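Local coordinates for protein nickel-dependent hydrogenase large subunit (Allochromatium vinosum, PDB 3MYR) that carries the nickel-iron active site of a heterodimeric hydrogenase that oxidises H2 with transfer to an acceptor, probably recycling the H2 made by nitrogenase, at residues A113-D118 with I545-H550; P175-P180 with G266-W271; G348-E353 with N503-V508; G372-K377 with A514-G519. All coordinates share one frame; numbering follows the deposited sequence.

Contact 1. Residues A113-D118 with I545-H550; sequences ALDWVD and ILRTIH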
# COMPACT_ATOMS: atom_id res chain seq x y z
N ALA B 113 1.03 -3.01 15.83
CA ALA B 113 0.87 -2.83 17.28
C ALA B 113 0.37 -4.13 18.00
O ALA B 113 0.79 -4.40 19.16
CB ALA B 113 -0.02 -1.70 17.55
N LEU B 114 -0.44 -4.96 17.31
CA LEU B 114 -0.93 -6.19 17.94
C LEU B 114 0.16 -7.24 18.22
O LEU B 114 -0.11 -8.24 18.92
CB LEU B 114 -2.09 -6.84 17.19
CG LEU B 114 -3.36 -5.96 17.10
CD1 LEU B 114 -4.50 -6.71 16.36
CD2 LEU B 114 -3.84 -5.45 18.47
N ASP B 115 1.37 -7.01 17.71
CA ASP B 115 2.55 -7.78 18.13
C ASP B 115 3.04 -7.41 19.54
O ASP B 115 3.82 -8.16 20.14
CB ASP B 115 3.76 -7.64 17.18
CG ASP B 115 3.46 -8.15 15.75
OD1 ASP B 115 4.24 -7.81 14.78
OD2 ASP B 115 2.43 -8.82 15.57
N TRP B 116 2.69 -6.24 20.02
CA TRP B 116 3.34 -5.68 21.21
C TRP B 116 2.27 -5.44 22.26
O TRP B 116 2.61 -5.20 23.43
CB TRP B 116 4.00 -4.31 20.91
CG TRP B 116 4.91 -4.27 19.75
CD1 TRP B 116 4.62 -3.82 18.48
CD2 TRP B 116 6.26 -4.75 19.72
NE1 TRP B 116 5.72 -3.97 17.68
CE2 TRP B 116 6.73 -4.56 18.40
CE3 TRP B 116 7.12 -5.33 20.68
CZ2 TRP B 116 8.05 -4.91 18.01
CZ3 TRP B 116 8.40 -5.70 20.30
CH2 TRP B 116 8.86 -5.50 18.96
N VAL B 117 1.02 -5.29 21.80
CA VAL B 117 -0.12 -4.89 22.64
C VAL B 117 -1.06 -6.08 22.79
O VAL B 117 -1.46 -6.71 21.80
CB VAL B 117 -0.90 -3.74 21.96
CG1 VAL B 117 -2.27 -3.51 22.61
CG2 VAL B 117 -0.05 -2.45 21.96
N ASP B 118 -1.36 -6.44 24.04
CA ASP B 118 -2.27 -7.55 24.34
C ASP B 118 -3.69 -7.01 24.57
O ASP B 118 -3.99 -6.38 25.59
CB ASP B 118 -1.72 -8.29 25.56
CG ASP B 118 -2.52 -9.56 25.91
OD1 ASP B 118 -3.70 -9.65 25.53
OD2 ASP B 118 -1.98 -10.43 26.64
N ILE B 545 8.60 -13.97 15.32
CA ILE B 545 8.80 -13.81 13.89
C ILE B 545 8.02 -12.58 13.40
O ILE B 545 8.57 -11.72 12.69
CB ILE B 545 8.38 -15.10 13.15
CG1 ILE B 545 9.49 -16.15 13.31
CG2 ILE B 545 8.12 -14.81 11.63
CD1 ILE B 545 9.10 -17.58 12.68
N LEU B 546 6.76 -12.47 13.83
CA LEU B 546 5.89 -11.42 13.38
C LEU B 546 6.47 -10.07 13.79
O LEU B 546 6.42 -9.14 13.02
CB LEU B 546 4.47 -11.60 13.96
CG LEU B 546 3.73 -12.90 13.55
CD1 LEU B 546 2.32 -12.89 14.16
CD2 LEU B 546 3.64 -13.05 12.06
N ARG B 547 6.95 -9.94 15.02
CA ARG B 547 7.44 -8.62 15.44
C ARG B 547 8.49 -8.09 14.49
O ARG B 547 8.45 -6.94 14.13
CB ARG B 547 8.06 -8.71 16.86
CG ARG B 547 7.05 -8.69 17.91
CD ARG B 547 7.64 -8.96 19.31
NE ARG B 547 6.56 -8.90 20.26
CZ ARG B 547 6.68 -8.88 21.58
NH1 ARG B 547 7.86 -9.02 22.17
NH2 ARG B 547 5.59 -8.78 22.30
N THR B 548 9.44 -8.95 14.09
CA THR B 548 10.55 -8.55 13.24
C THR B 548 10.12 -8.42 11.78
O THR B 548 10.38 -7.36 11.13
CB THR B 548 11.74 -9.51 13.40
OG1 THR B 548 12.34 -9.28 14.67
CG2 THR B 548 12.85 -9.28 12.31
N ILE B 549 9.34 -9.38 11.31
CA ILE B 549 8.87 -9.27 9.90
C ILE B 549 8.02 -7.97 9.76
O ILE B 549 8.23 -7.20 8.85
CB ILE B 549 8.14 -10.57 9.42
CG1 ILE B 549 9.11 -11.77 9.23
CG2 ILE B 549 7.35 -10.36 8.12
CD1 ILE B 549 10.33 -11.52 8.38
N HIS B 550 7.10 -7.72 10.70
CA HIS B 550 6.21 -6.55 10.59
C HIS B 550 7.03 -5.26 10.70
O HIS B 550 6.67 -4.24 10.11
CB HIS B 550 5.15 -6.55 11.68
CG HIS B 550 4.08 -7.58 11.48
ND1 HIS B 550 3.48 -8.25 12.53
CD2 HIS B 550 3.44 -8.00 10.35
CE1 HIS B 550 2.53 -9.04 12.05
NE2 HIS B 550 2.49 -8.91 10.74
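Asp115, in the bend that follows helix 86-112, and Arg547, on helix 543-551, bring their CA atoms to within 5.6 Å, so the bend lies close against the flank of the helix. Two nitrogens of the arginine grip one backbone oxygen side-on: Arg547 NE lies 2.8 Å and Arg547 NH2 2.9 Å from Asp115 O. Both meet it in the plane of the guanidinium, yet NH2 also lies in the plane of the carbonyl whereas NE stands above it. The same guanidinium and the methylenes behind it lie over a face of Trp116. Arg547 CD makes a CH-pi contact 3.8 Å from the centroid of the six-membered ring, and Trp116 CE3 sits 3.6 Å above the centre of the guanidinium, the two planes 21° apart. A long side chain, greasy along its length and charged at its end, suits a broad indole that flanks a carbonyl. The carboxylate of Asp115 takes another direction: with CG beside the backbone N (chi1 -61°), it turns to the edge of His550. There OD1 accepts a nearly straight hydrogen bond (169°) from His550 ND1, ring and carboxylate almost coplanar; the modelled length is unusually short and its exact value doubtful. Asp115 OD2 forms a salt bridge with Arg12, and His550 NE2 is hydrogen-bonded to Thr11 O. Acceptors at both imidazole nitrogens may favour the protonated ring in this buried His-carboxylate pair, but Arg12 already offsets much of the charge on Asp115, so the shift may be modest.

Contact 2. Residues P175-P180 with G266-W271; sequences PAYRLP and GFYKDW
Arg178 meets Tyr268 at the polar end of this loop-to-loop contact, through backbone and side chain at once. Arg178 N donates to Tyr268 OH at 3.0 Å, a fairly straight bond (160°), and the same hydroxyl is also hydrogen-bonded to Trp116 O. The arginine side chain then runs past the tyrosine ring, its CG 3.7 Å from Tyr268 CE2, while Ala176 O lies in the ring plane at the edge, 3.3 Å from the same Tyr268 CE2. A bend at chi3 (-141°), away from the usual staggered values, turns the guanidinium toward Asp270. There Arg178 NH1 alone spans both oxygens of the carboxylate, forming a salt bridge with Asp270 OD1 at 2.8 Å and a hydrogen bond with Asp270 OD2 at 3.0 Å, met on its syn side. Asp270 holds its carboxylate between its own backbone N and carbonyl carbon (chi1 59°), and its OD1 has a second charged partner in Arg274. Arg178 NE adds only a weak bond to Phe267 O, at another edge of the guanidinium. Farther along, the contact becomes apolar. Leu179 CD2 packs 3.7 Å from Phe267 CD1 and also touches Tyr268, and Pro180 sets its CD over one face of the Phe267 ring, 4.2 Å from the centroid, where a flat aromatic suits a rigid proline ring. The contact thus ties the loop leading into helix 181-201, with Pro180 at its N-cap position, to the loop leaving helix 236-265, while Tyr268 and Trp271 rest on Arg547 of helix 543-551.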
# COMPACT_ATOMS: atom_id res chain seq x y z
N PRO B 175 4.02 -14.90 26.76
CA PRO B 175 4.97 -14.25 27.68
C PRO B 175 5.75 -13.12 26.98
O PRO B 175 6.26 -12.24 27.67
CB PRO B 175 5.91 -15.41 28.11
CG PRO B 175 5.72 -16.48 27.01
CD PRO B 175 4.23 -16.37 26.71
N ALA B 176 5.76 -13.10 25.64
CA ALA B 176 6.41 -11.99 24.91
C ALA B 176 5.67 -10.66 25.13
O ALA B 176 6.21 -9.56 24.90
CB ALA B 176 6.52 -12.33 23.39
N TYR B 177 4.41 -10.74 25.55
CA TYR B 177 3.65 -9.47 25.84
C TYR B 177 4.01 -8.92 27.21
O TYR B 177 3.92 -9.65 28.19
CB TYR B 177 2.14 -9.69 25.76
CG TYR B 177 1.58 -9.87 24.37
CD1 TYR B 177 0.93 -11.06 24.02
CD2 TYR B 177 1.58 -8.79 23.44
CE1 TYR B 177 0.33 -11.21 22.75
CE2 TYR B 177 0.97 -8.89 22.20
CZ TYR B 177 0.34 -10.12 21.85
OH TYR B 177 -0.20 -10.23 20.60
N ARG B 178 4.48 -7.68 27.28
CA ARG B 178 5.04 -7.20 28.54
C ARG B 178 4.35 -5.94 29.10
O ARG B 178 4.61 -5.57 30.26
CB ARG B 178 6.56 -6.96 28.41
CG ARG B 178 7.46 -8.13 27.81
CD ARG B 178 8.88 -7.59 27.96
NE ARG B 178 9.96 -7.77 26.96
CZ ARG B 178 10.37 -8.94 26.61
NH1 ARG B 178 11.38 -9.11 25.77
NH2 ARG B 178 9.65 -9.98 27.05
N LEU B 179 3.58 -5.22 28.28
CA LEU B 179 2.90 -3.98 28.74
C LEU B 179 1.93 -4.23 29.89
O LEU B 179 1.18 -5.20 29.89
CB LEU B 179 2.15 -3.26 27.58
CG LEU B 179 2.93 -2.92 26.32
CD1 LEU B 179 1.96 -2.21 25.27
CD2 LEU B 179 4.13 -2.03 26.65
N PRO B 180 1.84 -3.29 30.82
CA PRO B 180 0.77 -3.34 31.83
C PRO B 180 -0.63 -3.13 31.17
O PRO B 180 -0.72 -2.55 30.08
CB PRO B 180 1.08 -2.13 32.77
CG PRO B 180 1.78 -1.13 31.83
CD PRO B 180 2.59 -2.01 30.83
N GLY B 266 10.11 1.31 25.62
CA GLY B 266 10.76 1.21 26.91
C GLY B 266 10.60 -0.19 27.51
O GLY B 266 11.42 -0.60 28.34
N PHE B 267 9.55 -0.94 27.12
CA PHE B 267 9.31 -2.30 27.65
C PHE B 267 9.93 -3.39 26.76
O PHE B 267 9.86 -4.56 27.09
CB PHE B 267 7.79 -2.56 27.81
CG PHE B 267 7.16 -1.77 28.98
CD1 PHE B 267 6.71 -0.47 28.81
CD2 PHE B 267 7.04 -2.36 30.25
CE1 PHE B 267 6.14 0.24 29.89
CE2 PHE B 267 6.48 -1.63 31.35
CZ PHE B 267 6.05 -0.35 31.15
N TYR B 268 10.55 -3.01 25.65
CA TYR B 268 11.02 -3.98 24.66
C TYR B 268 12.47 -3.69 24.15
O TYR B 268 12.80 -3.91 22.99
CB TYR B 268 10.05 -3.97 23.47
CG TYR B 268 8.69 -4.58 23.82
CD1 TYR B 268 7.56 -3.79 23.92
CD2 TYR B 268 8.57 -5.96 24.11
CE1 TYR B 268 6.34 -4.34 24.24
CE2 TYR B 268 7.35 -6.53 24.45
CZ TYR B 268 6.23 -5.72 24.49
OH TYR B 268 4.96 -6.24 24.74
N LYS B 269 13.31 -3.22 25.06
CA LYS B 269 14.59 -2.65 24.74
C LYS B 269 15.48 -3.76 24.24
O LYS B 269 16.34 -3.50 23.40
CB LYS B 269 15.23 -2.03 25.99
CG LYS B 269 14.66 -0.61 26.35
CD LYS B 269 15.23 -0.22 27.76
CE LYS B 269 14.64 1.08 28.24
NZ LYS B 269 15.44 1.68 29.37
N ASP B 270 15.26 -5.00 24.70
CA ASP B 270 16.02 -6.15 24.17
C ASP B 270 15.72 -6.40 22.65
O ASP B 270 16.52 -7.03 21.94
CB ASP B 270 15.75 -7.44 24.97
CG ASP B 270 14.27 -7.82 24.96
OD1 ASP B 270 13.92 -8.95 24.55
OD2 ASP B 270 13.43 -6.95 25.31
N TRP B 271 14.63 -5.84 22.12
CA TRP B 271 14.34 -5.95 20.67
C TRP B 271 15.22 -4.96 19.93
O TRP B 271 15.16 -4.84 18.70
CB TRP B 271 12.81 -5.74 20.38
CG TRP B 271 12.11 -7.04 20.72
CD1 TRP B 271 11.76 -7.47 21.97
CD2 TRP B 271 11.86 -8.13 19.83
NE1 TRP B 271 11.26 -8.75 21.91
CE2 TRP B 271 11.30 -9.19 20.62
CE3 TRP B 271 12.03 -8.32 18.43
CZ2 TRP B 271 10.95 -10.44 20.07
CZ3 TRP B 271 11.60 -9.50 17.87
CH2 TRP B 271 11.10 -10.58 18.70

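Contact 3. Residues G348-E353 with N503-V508; sequences GQTNLE and NYQAVV. With MG (magnesium ion), chain O; NFV (Ni-Fe oxidized active center), chain N.
Gly348 packs against Gln505 on strand 500-507, which is outermost, within this chain, in a three-stranded antiparallel sheet and carries a magnesium ligand. The tight part lies here: Gly348 CA is 3.7 Å from Gln505 CG, and any CB on residue 348 would collide with that methylene, so glycine suits the place. Beside it, Asn503 ND2 donates to Gly348 O at 3.2 Å, and a water bridges Gly348 O to Asn503 OD1. The looser side begins at Gln349, which points away from the strand, and at partly exposed Thr350. Gln505, bent at chi2 (-71°), brings its amide back to this edge: NE2 donates in its own plane to Thr350 OG1 at 3.3 Å, a hydroxyl also bonded to Glu42. Its other end serves the metal, for OE1 accepts a hydrogen bond from a magnesium-bound water. Were Gln505 an alanine, that water would probably lose the acceptor that orients it, and Thr350 a tie to the strand. At the far end of the segment, Val508 CG1 comes near the nickel-iron centre. Between Gln505 and Val508 the backbone itself supplies a ligand: Ala506 O binds the magnesium ion at 2.1 Å, in a shell shared with Glu42, His561 and three waters.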
# COMPACT_ATOMS: atom_id res chain seq x y z
N GLY B 348 16.08 -5.90 -17.69
CA GLY B 348 15.36 -6.85 -16.82
C GLY B 348 14.51 -7.75 -17.66
O GLY B 348 14.09 -7.36 -18.75
N GLN B 349 14.15 -8.91 -17.11
CA GLN B 349 13.26 -9.83 -17.84
C GLN B 349 12.32 -10.41 -16.81
O GLN B 349 12.77 -10.67 -15.66
CB GLN B 349 14.07 -11.01 -18.45
CG GLN B 349 15.04 -10.62 -19.55
CD GLN B 349 15.81 -11.86 -20.08
OE1 GLN B 349 15.33 -13.00 -20.02
NE2 GLN B 349 16.99 -11.61 -20.62
N THR B 350 11.06 -10.63 -17.21
CA THR B 350 10.03 -11.10 -16.28
C THR B 350 9.30 -12.24 -17.00
O THR B 350 8.27 -12.02 -17.67
CB THR B 350 9.07 -9.94 -15.81
OG1 THR B 350 9.86 -8.89 -15.23
CG2 THR B 350 8.13 -10.43 -14.73
N ASN B 351 9.95 -13.41 -17.03
CA ASN B 351 9.38 -14.60 -17.66
C ASN B 351 9.03 -15.57 -16.52
O ASN B 351 9.93 -16.11 -15.88
CB ASN B 351 10.40 -15.28 -18.61
CG ASN B 351 10.97 -14.31 -19.67
OD1 ASN B 351 10.22 -13.69 -20.40
ND2 ASN B 351 12.29 -14.17 -19.72
N LEU B 352 7.75 -15.76 -16.26
CA LEU B 352 7.31 -16.51 -15.05
C LEU B 352 7.58 -18.00 -15.24
O LEU B 352 7.18 -18.55 -16.24
CB LEU B 352 5.80 -16.32 -14.80
CG LEU B 352 5.22 -14.89 -14.80
CD1 LEU B 352 3.77 -14.88 -14.25
CD2 LEU B 352 6.07 -14.04 -13.91
N GLU B 353 8.23 -18.65 -14.28
CA GLU B 353 8.51 -20.08 -14.43
C GLU B 353 8.46 -20.80 -13.07
O GLU B 353 9.43 -20.86 -12.35
CB GLU B 353 9.85 -20.32 -15.13
CG GLU B 353 10.08 -21.82 -15.47
CD GLU B 353 8.88 -22.52 -16.16
OE1 GLU B 353 8.55 -22.05 -17.25
OE2 GLU B 353 8.28 -23.55 -15.66
N ASN B 503 10.53 -1.80 -22.69
CA ASN B 503 10.73 -2.53 -21.44
C ASN B 503 10.31 -1.61 -20.31
O ASN B 503 10.52 -0.37 -20.36
CB ASN B 503 12.22 -2.92 -21.25
CG ASN B 503 12.40 -4.09 -20.26
OD1 ASN B 503 11.40 -4.64 -19.76
ND2 ASN B 503 13.66 -4.44 -19.93
N TYR B 504 9.83 -2.22 -19.24
CA TYR B 504 9.54 -1.47 -18.06
C TYR B 504 9.87 -2.41 -16.89
O TYR B 504 9.26 -3.47 -16.72
CB TYR B 504 8.06 -1.07 -18.08
CG TYR B 504 7.73 0.06 -17.10
CD1 TYR B 504 7.37 1.34 -17.56
CD2 TYR B 504 7.77 -0.16 -15.71
CE1 TYR B 504 7.02 2.35 -16.69
CE2 TYR B 504 7.43 0.86 -14.84
CZ TYR B 504 7.03 2.13 -15.35
OH TYR B 504 6.77 3.20 -14.51
N GLN B 505 10.77 -2.00 -16.02
CA GLN B 505 11.09 -2.89 -14.91
C GLN B 505 11.00 -2.10 -13.59
O GLN B 505 11.65 -1.06 -13.42
CB GLN B 505 12.55 -3.45 -15.14
CG GLN B 505 12.57 -4.44 -16.31
CD GLN B 505 11.85 -5.75 -15.92
OE1 GLN B 505 12.02 -6.25 -14.79
NE2 GLN B 505 11.18 -6.37 -16.86
N ALA B 506 10.28 -2.64 -12.63
CA ALA B 506 10.22 -2.01 -11.32
C ALA B 506 11.07 -2.81 -10.36
O ALA B 506 10.99 -4.03 -10.33
CB ALA B 506 8.75 -1.92 -10.78
N VAL B 507 11.86 -2.12 -9.55
CA VAL B 507 12.49 -2.75 -8.40
C VAL B 507 12.03 -1.94 -7.21
O VAL B 507 12.28 -0.75 -7.09
CB VAL B 507 14.02 -2.71 -8.49
CG1 VAL B 507 14.62 -3.52 -7.34
CG2 VAL B 507 14.53 -3.23 -9.89
N VAL B 508 11.41 -2.64 -6.28
CA VAL B 508 10.50 -2.02 -5.30
C VAL B 508 11.10 -2.28 -3.87
O VAL B 508 11.84 -3.27 -3.68
CB VAL B 508 9.09 -2.63 -5.49
CG1 VAL B 508 8.08 -1.92 -4.62
CG2 VAL B 508 8.69 -2.44 -6.99
MG MG O . 10.36 -5.98 -10.99
FE NFV N . 5.31 -0.14 -1.67
NI NFV N . 2.71 -1.59 -1.25
C1 NFV N . 6.25 0.54 -2.74
O1 NFV N . 7.02 1.10 -3.53
C2 NFV N . 5.88 1.17 -0.41
N2 NFV N . 6.24 2.00 0.36
C3 NFV N . 6.65 -1.35 -1.13
N3 NFV N . 7.47 -2.13 -0.82
O4 NFV N . 4.15 -0.90 -0.25
O HOH W 1 11.60 -7.80 -20.53
O HOH W 2 12.09 -6.04 -12.09
O HOH W 3 11.38 -6.73 -9.32
O HOH W 4 9.98 -8.00 -11.59

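Contact 4. Residues G372-K377 with A514-G519; sequences GYSWLK and AGPRDG
Tyr373 reaches across to Pro516 and Arg517 with the outer part of its ring and its hydroxyl. Its CB places CG between the backbone N and the carbonyl carbon (chi1 66°), which sends the ring toward Pro516. Along one side, CD2 approaches Pro516 CB loosely and CE2 more closely, and CZ comes to 3.3 Å from Pro516 CB. At the tip, OH accepts a hydrogen bond from Arg517 N at 3.0 Å (154°) and is also bonded to Glu527, whose carboxylate forms a salt bridge with Arg517 NH1. A phenylalanine in place of Tyr373 would probably keep the packing on the proline but leave the amide of Arg517 without this acceptor and Glu527 with one hydrogen bond fewer. Next along the chain comes an ST turn: Ser374 OG accepts from Leu376 N at 2.9 Å and donates to a water, which in turn donates to Ala514 O at the end of helix 509-514. Ala514, the last residue of that helix, and Gly515, the first beyond it, are small, and Leu376 presses in against them, its CB near Gly515 CA and its CD2 tight against Ala514 CB at 3.4 Å. Pro516, with no N-H of its own to satisfy, sets its CD 3.2 Å from Leu376 O, a carbonyl hydrogen-bonded instead to Ser331 OG.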
# COMPACT_ATOMS: atom_id res chain seq x y z
N GLY B 372 14.23 -22.21 -7.02
CA GLY B 372 13.28 -21.09 -6.80
C GLY B 372 12.37 -21.38 -5.62
O GLY B 372 11.85 -22.51 -5.45
N TYR B 373 12.19 -20.38 -4.75
CA TYR B 373 11.26 -20.55 -3.64
C TYR B 373 10.40 -19.29 -3.37
O TYR B 373 9.77 -19.15 -2.29
CB TYR B 373 11.99 -21.09 -2.36
CG TYR B 373 13.03 -20.15 -1.70
CD1 TYR B 373 14.41 -20.35 -1.87
CD2 TYR B 373 12.61 -19.08 -0.88
CE1 TYR B 373 15.35 -19.51 -1.22
CE2 TYR B 373 13.51 -18.24 -0.23
CZ TYR B 373 14.89 -18.47 -0.43
OH TYR B 373 15.77 -17.64 0.15
N SER B 374 10.37 -18.38 -4.36
CA SER B 374 9.68 -17.13 -4.22
C SER B 374 9.34 -16.49 -5.56
O SER B 374 10.06 -16.64 -6.54
CB SER B 374 10.55 -16.12 -3.39
OG SER B 374 9.81 -14.86 -3.17
N TRP B 375 8.26 -15.69 -5.57
CA TRP B 375 7.92 -14.87 -6.71
C TRP B 375 8.68 -13.56 -6.65
O TRP B 375 8.62 -12.83 -7.63
CB TRP B 375 6.41 -14.60 -6.88
CG TRP B 375 5.66 -15.79 -7.42
CD1 TRP B 375 4.72 -16.54 -6.77
CD2 TRP B 375 5.74 -16.31 -8.74
NE1 TRP B 375 4.24 -17.54 -7.58
CE2 TRP B 375 4.89 -17.45 -8.79
CE3 TRP B 375 6.55 -16.01 -9.86
CZ2 TRP B 375 4.72 -18.21 -9.97
CZ3 TRP B 375 6.35 -16.76 -11.04
CH2 TRP B 375 5.48 -17.87 -11.07
N LEU B 376 9.45 -13.31 -5.59
CA LEU B 376 10.32 -12.11 -5.57
C LEU B 376 11.63 -12.38 -6.27
O LEU B 376 12.27 -13.40 -6.00
CB LEU B 376 10.63 -11.58 -4.13
CG LEU B 376 9.42 -10.92 -3.40
CD1 LEU B 376 8.37 -12.02 -2.96
CD2 LEU B 376 10.03 -10.26 -2.14
N LYS B 377 12.03 -11.47 -7.18
CA LYS B 377 13.44 -11.40 -7.61
C LYS B 377 14.34 -11.01 -6.41
O LYS B 377 13.84 -10.52 -5.38
CB LYS B 377 13.60 -10.40 -8.74
CG LYS B 377 12.88 -10.81 -10.03
CD LYS B 377 13.06 -9.74 -11.09
CE LYS B 377 12.30 -10.14 -12.35
NZ LYS B 377 12.31 -9.03 -13.40
N ALA B 514 12.53 -8.27 1.20
CA ALA B 514 11.88 -9.58 1.37
C ALA B 514 12.41 -10.63 0.37
O ALA B 514 11.97 -11.81 0.36
CB ALA B 514 10.40 -9.39 1.16
N GLY B 515 13.23 -10.20 -0.57
CA GLY B 515 13.61 -11.05 -1.70
C GLY B 515 14.49 -12.19 -1.19
O GLY B 515 15.05 -12.11 -0.09
N PRO B 516 14.61 -13.27 -1.97
CA PRO B 516 15.23 -14.46 -1.37
C PRO B 516 16.75 -14.44 -1.58
O PRO B 516 17.35 -13.37 -1.87
CB PRO B 516 14.58 -15.63 -2.17
CG PRO B 516 14.50 -15.01 -3.59
CD PRO B 516 14.04 -13.54 -3.32
N ARG B 517 17.36 -15.61 -1.41
CA ARG B 517 18.81 -15.77 -1.57
C ARG B 517 19.24 -15.62 -3.01
O ARG B 517 18.42 -15.78 -3.91
CB ARG B 517 19.25 -17.12 -1.05
CG ARG B 517 19.31 -17.21 0.47
CD ARG B 517 19.16 -18.68 0.99
NE ARG B 517 19.39 -18.80 2.46
CZ ARG B 517 18.53 -18.39 3.41
NH1 ARG B 517 17.35 -17.90 3.09
NH2 ARG B 517 18.84 -18.52 4.72
N ASP B 518 20.54 -15.34 -3.20
CA ASP B 518 21.17 -15.19 -4.51
C ASP B 518 22.10 -16.39 -4.74
O ASP B 518 22.02 -17.38 -4.02
CB ASP B 518 21.95 -13.85 -4.64
CG ASP B 518 23.12 -13.75 -3.65
OD1 ASP B 518 23.60 -14.80 -3.15
OD2 ASP B 518 23.52 -12.62 -3.30
N GLY B 519 22.92 -16.33 -5.78
CA GLY B 519 23.77 -17.51 -6.14
C GLY B 519 24.88 -17.86 -5.15
O GLY B 519 25.43 -18.95 -5.22
O HOH W 5 11.34 -13.92 -1.27

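The segments of contact 1 are 427 residues apart, and the other three contacts fall between them along the chain. Contact 2 closes before contacts 3 and 4 open, and those two interleave. They form two clusters. Contacts 1 and 2 lie 11 Å apart between centres and touch, sharing the surroundings of helix 543-551: Tyr177 OH meets Leu114 O, and Arg547 NH2 meets Ala176 O. Contacts 3 and 4, 13 Å apart between centres, meet where Lys377 NZ reaches Gln349 O and Thr350 OG1 beside the magnesium site. Contacts 2 and 3, about 41 Å apart between centres, lie on opposite sides of the chain's centre: one cluster joins loops to helix 543-551 away from the magnesium, the other joins loops beside it.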